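Long-range contacts in tail spike protein gp49 (Pseudomonas phage LKA1, PDB 4RU4), which probably cleaves the O-specific polysaccharide of Pseudomonas as a lyase of the phage tail, helping the virus through the host cell envelope during entry: residues B[451-456]-B[480-485]; B[472-477]-B[503-508]; B[526-531]-B[577-582]. All blocks are in the same frame, centred on the assembly; numbering follows the deposited sequence.

Contact 1: residues B[451-456]-B[480-485]; sequences PVNIQY and SPEYLI
N453 reaches across to the 481-483 backbone and lies on the ring of Y483. Its CB sits over the centre of that ring, 3.5 Å from the centroid and nearly on the ring normal, a CH-pi contact. CG leaves beside the backbone N, anti to the carbonyl carbon (chi1 -55°), which brings the amide over the ring with the two planes 20° apart. OD1 then takes the backbone N of Y483 at 3.1 Å, the donor standing above the carbonyl plane, and a weak, bent bond from the N of E482. The other end, ND2, is held by N421 on the adjacent parallel strand 420-425, so both ends of the amide are bonded and its rotation is fixed. Beyond N453 the backbones pair in parallel: I485 N meets I454 O at 2.9 Å, Y456 N meets I485 O at 2.9 Å, and the I454 N bond to Y483 O is weak. One water donates to both V452 O and Y483 O, linking the backbones. CD1 of L484 packs on CB of I454 at 4.0 Å. Segment directions only 10° apart and in-register pairing of successive turns are typical of the parallel beta-helix of pectate-lyase-like proteins.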
# COMPACT_ATOMS: atom_id res chain seq x y z
N PRO B 451 27.99 -12.13 0.00
CA PRO B 451 27.16 -12.18 -1.20
C PRO B 451 26.37 -10.87 -1.38
O PRO B 451 25.84 -10.35 -0.40
CB PRO B 451 26.19 -13.34 -0.92
CG PRO B 451 26.99 -14.26 0.02
CD PRO B 451 27.67 -13.23 0.93
N VAL B 452 26.37 -10.35 -2.60
CA VAL B 452 25.53 -9.22 -2.98
C VAL B 452 24.64 -9.67 -4.14
O VAL B 452 25.10 -9.82 -5.29
CB VAL B 452 26.41 -8.02 -3.41
CG1 VAL B 452 25.56 -6.86 -3.97
CG2 VAL B 452 27.24 -7.56 -2.22
N ASN B 453 23.36 -9.86 -3.84
CA ASN B 453 22.39 -10.40 -4.78
C ASN B 453 21.47 -9.30 -5.32
O ASN B 453 21.06 -8.40 -4.58
CB ASN B 453 21.54 -11.45 -4.06
CG ASN B 453 22.40 -12.53 -3.43
OD1 ASN B 453 23.27 -13.10 -4.09
ND2 ASN B 453 22.20 -12.79 -2.14
N ILE B 454 21.13 -9.39 -6.61
CA ILE B 454 20.31 -8.37 -7.27
C ILE B 454 19.12 -9.05 -7.90
O ILE B 454 19.29 -10.02 -8.67
CB ILE B 454 21.06 -7.67 -8.44
CG1 ILE B 454 22.44 -7.15 -8.02
CG2 ILE B 454 20.21 -6.54 -9.03
CD1 ILE B 454 22.43 -6.19 -6.93
N GLN B 455 17.93 -8.54 -7.60
CA GLN B 455 16.73 -8.95 -8.31
C GLN B 455 16.15 -7.68 -8.93
O GLN B 455 15.65 -6.82 -8.22
CB GLN B 455 15.70 -9.56 -7.33
CG GLN B 455 14.38 -10.02 -7.99
CD GLN B 455 13.23 -10.16 -7.00
OE1 GLN B 455 13.08 -9.34 -6.08
NE2 GLN B 455 12.42 -11.21 -7.17
N TYR B 456 16.22 -7.56 -10.26
CA TYR B 456 15.64 -6.38 -10.91
C TYR B 456 14.52 -6.92 -11.81
O TYR B 456 14.78 -7.51 -12.86
CB TYR B 456 16.75 -5.64 -11.66
CG TYR B 456 16.45 -4.18 -11.93
CD1 TYR B 456 15.46 -3.80 -12.84
CD2 TYR B 456 17.16 -3.17 -11.28
CE1 TYR B 456 15.17 -2.46 -13.09
CE2 TYR B 456 16.88 -1.83 -11.52
CZ TYR B 456 15.88 -1.49 -12.43
OH TYR B 456 15.60 -0.16 -12.66
N SER B 480 30.48 -13.66 -3.78
CA SER B 480 29.95 -14.87 -4.43
C SER B 480 28.42 -14.84 -4.27
O SER B 480 27.86 -15.41 -3.32
CB SER B 480 30.53 -16.12 -3.75
OG SER B 480 31.90 -16.28 -4.10
N PRO B 481 27.75 -14.11 -5.17
CA PRO B 481 26.30 -13.93 -5.01
C PRO B 481 25.55 -15.24 -5.17
O PRO B 481 26.02 -16.11 -5.90
CB PRO B 481 25.93 -12.98 -6.16
CG PRO B 481 27.25 -12.27 -6.51
CD PRO B 481 28.29 -13.38 -6.33
N GLU B 482 24.42 -15.39 -4.48
CA GLU B 482 23.49 -16.49 -4.77
C GLU B 482 22.69 -16.25 -6.05
O GLU B 482 22.25 -17.19 -6.69
CB GLU B 482 22.51 -16.72 -3.61
CG GLU B 482 23.17 -17.27 -2.36
CD GLU B 482 22.22 -17.32 -1.15
OE1 GLU B 482 21.10 -16.74 -1.21
OE2 GLU B 482 22.60 -17.94 -0.14
N TYR B 483 22.47 -14.99 -6.43
CA TYR B 483 21.72 -14.76 -7.67
C TYR B 483 21.94 -13.37 -8.22
O TYR B 483 22.21 -12.41 -7.49
CB TYR B 483 20.20 -14.97 -7.48
CG TYR B 483 19.55 -14.11 -6.40
CD1 TYR B 483 19.04 -12.84 -6.70
CD2 TYR B 483 19.42 -14.58 -5.09
CE1 TYR B 483 18.41 -12.07 -5.72
CE2 TYR B 483 18.82 -13.82 -4.11
CZ TYR B 483 18.30 -12.57 -4.43
OH TYR B 483 17.69 -11.82 -3.46
N LEU B 484 21.78 -13.29 -9.53
CA LEU B 484 21.86 -12.04 -10.25
C LEU B 484 20.78 -12.13 -11.34
O LEU B 484 20.92 -12.85 -12.32
CB LEU B 484 23.27 -11.91 -10.82
CG LEU B 484 23.66 -10.81 -11.79
CD1 LEU B 484 22.93 -9.55 -11.40
CD2 LEU B 484 25.19 -10.62 -11.65
N ILE B 485 19.68 -11.40 -11.14
CA ILE B 485 18.47 -11.63 -11.93
C ILE B 485 17.99 -10.32 -12.55
O ILE B 485 17.84 -9.32 -11.84
CB ILE B 485 17.35 -12.24 -11.03
CG1 ILE B 485 17.72 -13.67 -10.67
CG2 ILE B 485 15.97 -12.19 -11.74
CD1 ILE B 485 16.89 -14.27 -9.51
O HOH W 1 24.45 -10.42 -8.04

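Contact 2: residues B[472-477]-B[503-508]; sequences LDITSG and GGFASA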
# COMPACT_ATOMS: atom_id res chain seq x y z
N LEU B 472 27.90 -3.60 -12.25
CA LEU B 472 28.33 -4.28 -11.01
C LEU B 472 29.86 -4.35 -10.96
O LEU B 472 30.48 -5.09 -11.73
CB LEU B 472 27.72 -5.69 -10.93
CG LEU B 472 26.19 -5.73 -11.11
CD1 LEU B 472 25.65 -7.15 -11.20
CD2 LEU B 472 25.45 -4.95 -9.99
N ASP B 473 30.45 -3.59 -10.05
CA ASP B 473 31.89 -3.34 -10.07
C ASP B 473 32.53 -3.77 -8.77
O ASP B 473 31.86 -3.89 -7.73
CB ASP B 473 32.16 -1.83 -10.17
CG ASP B 473 31.79 -1.29 -11.50
OD1 ASP B 473 32.14 -1.94 -12.50
OD2 ASP B 473 31.14 -0.24 -11.54
N ILE B 474 33.84 -3.97 -8.83
CA ILE B 474 34.61 -4.27 -7.65
C ILE B 474 35.88 -3.41 -7.60
O ILE B 474 36.77 -3.55 -8.43
CB ILE B 474 35.00 -5.75 -7.61
CG1 ILE B 474 33.73 -6.61 -7.71
CG2 ILE B 474 35.83 -6.02 -6.33
CD1 ILE B 474 33.97 -8.11 -7.70
N THR B 475 35.94 -2.53 -6.62
CA THR B 475 37.15 -1.77 -6.36
C THR B 475 38.03 -2.55 -5.38
O THR B 475 39.23 -2.70 -5.59
CB THR B 475 36.81 -0.37 -5.83
OG1 THR B 475 36.15 0.37 -6.86
CG2 THR B 475 38.07 0.40 -5.39
N SER B 476 37.44 -3.05 -4.30
CA SER B 476 38.14 -3.94 -3.38
C SER B 476 37.13 -4.88 -2.74
O SER B 476 35.92 -4.62 -2.79
CB SER B 476 38.92 -3.15 -2.32
OG SER B 476 38.03 -2.45 -1.47
N GLY B 477 37.61 -5.97 -2.16
CA GLY B 477 36.73 -6.97 -1.59
C GLY B 477 36.35 -7.97 -2.68
O GLY B 477 37.00 -8.04 -3.72
N GLY B 503 34.43 -9.58 -11.77
CA GLY B 503 34.82 -10.52 -10.73
C GLY B 503 33.74 -11.52 -10.35
O GLY B 503 33.16 -12.19 -11.22
N GLY B 504 33.45 -11.62 -9.05
CA GLY B 504 32.46 -12.60 -8.60
C GLY B 504 31.04 -12.34 -9.08
O GLY B 504 30.23 -13.26 -9.12
N PHE B 505 30.73 -11.10 -9.47
CA PHE B 505 29.45 -10.82 -10.12
C PHE B 505 29.39 -11.54 -11.45
O PHE B 505 28.32 -12.01 -11.85
CB PHE B 505 29.24 -9.33 -10.37
CG PHE B 505 28.96 -8.52 -9.12
CD1 PHE B 505 27.81 -8.74 -8.37
CD2 PHE B 505 29.84 -7.52 -8.71
CE1 PHE B 505 27.53 -8.00 -7.24
CE2 PHE B 505 29.57 -6.74 -7.58
CZ PHE B 505 28.42 -6.99 -6.84
N ALA B 506 30.52 -11.60 -12.16
CA ALA B 506 30.53 -12.22 -13.49
C ALA B 506 30.27 -13.72 -13.43
O ALA B 506 29.74 -14.29 -14.36
CB ALA B 506 31.86 -11.93 -14.23
N SER B 507 30.62 -14.35 -12.31
CA SER B 507 30.48 -15.80 -12.17
C SER B 507 29.25 -16.21 -11.35
O SER B 507 29.07 -17.38 -11.04
CB SER B 507 31.76 -16.41 -11.58
OG SER B 507 32.14 -15.74 -10.40
N ALA B 508 28.42 -15.24 -10.99
CA ALA B 508 27.21 -15.50 -10.20
C ALA B 508 26.18 -16.28 -11.02
O ALA B 508 26.17 -16.18 -12.24
CB ALA B 508 26.60 -14.17 -9.76
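L472 and I474 project toward the 503-508 turn, and F505 projects back at them. The contact is mainly apolar, and no hydrogen bond crosses it. Its CH-pi part is made by L472: CB stands 3.5 Å above the plane of the F505 ring, displaced toward the rim, and lies 20° off the normal through the centroid. With CG of L472 anti to the carbonyl carbon (chi1 -52°), the branch stays on the same side of the ring, and L472 CD1 lies 3.9 Å from F505 CD1. At the ring edge, near its plane, the backbone O of D473 lies 3.7 Å from F505 CE2. Strand 468-474 belongs to the parallel sheet that ends, within this chain, at strand 497-501, one face of the beta-helix; 503-508 is the connection leaving that last strand. Further apolar packing comes from I474, whose CG1 lies 4.1 Å from F505 CD2, while its CD1 meets the turn backbone, 3.8 Å from the N of G504 and 4.0 Å from CA of G503. In the backbone, A506 N binds G503 O at 2.9 Å, and a type I turn follows from F505 to A508. L445 of the neighbouring strand also packs on F505.

Contact 3: residues B[526-531]-B[577-582]; sequences NASSVT and LFTDDG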
# COMPACT_ATOMS: atom_id res chain seq x y z
N ASN B 526 24.64 -24.73 -54.84
CA ASN B 526 26.08 -24.97 -54.94
C ASN B 526 26.79 -24.92 -53.57
O ASN B 526 28.00 -24.76 -53.52
CB ASN B 526 26.71 -23.95 -55.91
CG ASN B 526 26.51 -22.51 -55.46
OD1 ASN B 526 26.03 -22.24 -54.35
ND2 ASN B 526 26.90 -21.57 -56.32
N ALA B 527 26.04 -25.03 -52.48
CA ALA B 527 26.64 -25.07 -51.15
C ALA B 527 25.85 -25.99 -50.23
O ALA B 527 24.68 -26.28 -50.49
CB ALA B 527 26.73 -23.65 -50.55
N SER B 528 26.49 -26.43 -49.14
CA SER B 528 25.85 -27.36 -48.22
C SER B 528 25.35 -26.60 -47.00
O SER B 528 24.95 -27.20 -46.00
CB SER B 528 26.85 -28.44 -47.77
OG SER B 528 27.80 -27.89 -46.88
N SER B 529 25.39 -25.27 -47.09
CA SER B 529 24.97 -24.44 -45.96
C SER B 529 24.52 -23.04 -46.37
O SER B 529 24.81 -22.57 -47.47
CB SER B 529 26.10 -24.34 -44.92
OG SER B 529 27.22 -23.64 -45.43
N VAL B 530 23.80 -22.39 -45.46
CA VAL B 530 23.44 -20.98 -45.61
C VAL B 530 23.41 -20.42 -44.19
O VAL B 530 23.03 -21.12 -43.27
CB VAL B 530 22.09 -20.77 -46.37
CG1 VAL B 530 20.96 -21.59 -45.75
CG2 VAL B 530 21.74 -19.29 -46.47
N THR B 531 23.91 -19.20 -44.01
CA THR B 531 24.00 -18.60 -42.69
C THR B 531 23.40 -17.22 -42.72
O THR B 531 23.23 -16.63 -43.79
CB THR B 531 25.48 -18.48 -42.21
OG1 THR B 531 26.20 -17.61 -43.09
CG2 THR B 531 26.15 -19.85 -42.19
N LEU B 577 22.24 -23.15 -41.38
CA LEU B 577 21.55 -24.38 -41.76
C LEU B 577 22.52 -25.17 -42.64
O LEU B 577 22.91 -24.69 -43.70
CB LEU B 577 20.28 -24.05 -42.54
CG LEU B 577 19.43 -25.27 -42.96
CD1 LEU B 577 18.80 -25.92 -41.73
CD2 LEU B 577 18.36 -24.89 -44.00
N PHE B 578 22.94 -26.36 -42.18
CA PHE B 578 24.06 -27.11 -42.79
C PHE B 578 23.58 -28.53 -43.06
O PHE B 578 23.04 -29.17 -42.16
CB PHE B 578 25.25 -27.21 -41.83
CG PHE B 578 26.06 -25.95 -41.68
CD1 PHE B 578 25.57 -24.85 -40.99
CD2 PHE B 578 27.37 -25.89 -42.19
CE1 PHE B 578 26.33 -23.70 -40.83
CE2 PHE B 578 28.13 -24.75 -42.04
CZ PHE B 578 27.61 -23.64 -41.36
N THR B 579 23.79 -29.07 -44.26
CA THR B 579 23.40 -30.46 -44.48
C THR B 579 24.31 -31.29 -43.57
O THR B 579 25.48 -30.91 -43.36
CB THR B 579 23.55 -30.90 -45.95
OG1 THR B 579 24.94 -30.91 -46.33
CG2 THR B 579 22.76 -29.96 -46.87
N ASP B 580 23.81 -32.37 -42.97
CA ASP B 580 24.64 -33.04 -41.96
C ASP B 580 25.93 -33.60 -42.59
O ASP B 580 27.01 -33.53 -41.99
CB ASP B 580 23.89 -34.15 -41.23
CG ASP B 580 24.61 -34.62 -39.96
OD1 ASP B 580 25.18 -33.77 -39.21
OD2 ASP B 580 24.61 -35.85 -39.72
N ASP B 581 25.81 -34.10 -43.82
CA ASP B 581 26.92 -34.79 -44.47
C ASP B 581 27.75 -33.96 -45.45
O ASP B 581 28.69 -34.47 -46.08
CB ASP B 581 26.46 -36.13 -45.10
CG ASP B 581 25.62 -35.94 -46.35
OD1 ASP B 581 25.28 -34.79 -46.72
OD2 ASP B 581 25.26 -36.95 -46.97
N GLY B 582 27.40 -32.68 -45.60
CA GLY B 582 28.18 -31.76 -46.42
C GLY B 582 27.89 -31.85 -47.91
O GLY B 582 28.57 -31.22 -48.74
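S529 and F578 face each other as a non-hydrogen-bonded pair of an antiparallel beta sheet, and V530 and L577 form the adjoining hydrogen-bonded pair. Both segments belong to the Ig-like region near the C-terminus, where strand 529-535 lies at one side of strand 572-578 in a three-stranded sheet.

Three backbone bonds fix the register. V530 N reaches L577 O at 3.0 Å, and the return bond, from L577 N to V530 O, is 2.9 Å long. A third, from T579 N to S528 O at 2.8 Å and 165° at the hydrogen, continues the pairing. Between them the alpha carbons approach to 4.2 Å at S529 and F578, close enough for CA-H...O contacts from F578 CA to S528 O and from S529 CA to L577 O.

On the face carrying S529 and F578 the interaction is CH-pi. F578 CG lies beside its backbone N, anti to the carbonyl carbon (chi1 -76°), and CB of S529 stands over one face of the ring, 3.5 Å from its centroid and offset toward the rim. CG2 of T531 approaches the same ring obliquely. The other face carries aliphatic packing, with CG1 of V530 4.1 Å from CB of L577.

Polar groups of S528 and the 579-582 turn join this subunit to the other two. OG of S528 bonds to the hydroxyl of Y555 of the second subunit, which also bonds T579 O. D580 OD2 accepts a hydrogen bond from D580 N of the second subunit, and D580 N gives one to D580 OD2 of the third. OG1 of T579 bonds to the backbone O of T583 and receives a weak bond from G582 N; the same OG1 lies 3.4 Å from CB of S528.

How the contacts relate
Contacts 1 and 2 are neighbours at the C-terminal end of the beta-helix, with centres 11 Å apart, and their segments alternate along the chain. They share packing: CD2 of L484 lies 3.5 Å from CD1 of L472 and 3.4 Å from F505 O, and P481 CD is 3.4 Å from G504 O. Contact 3 stands apart in the Ig-like region, 42 Å between centres from either, with nearest atoms about 31 Å from contact 1 and 28 Å from contact 2. Contacts 1 and 3 both touch a second subunit. None lies at the calcium site of G368 and D394; the side chain of L577 in contact 3 is about 9 Å from another bound calcium.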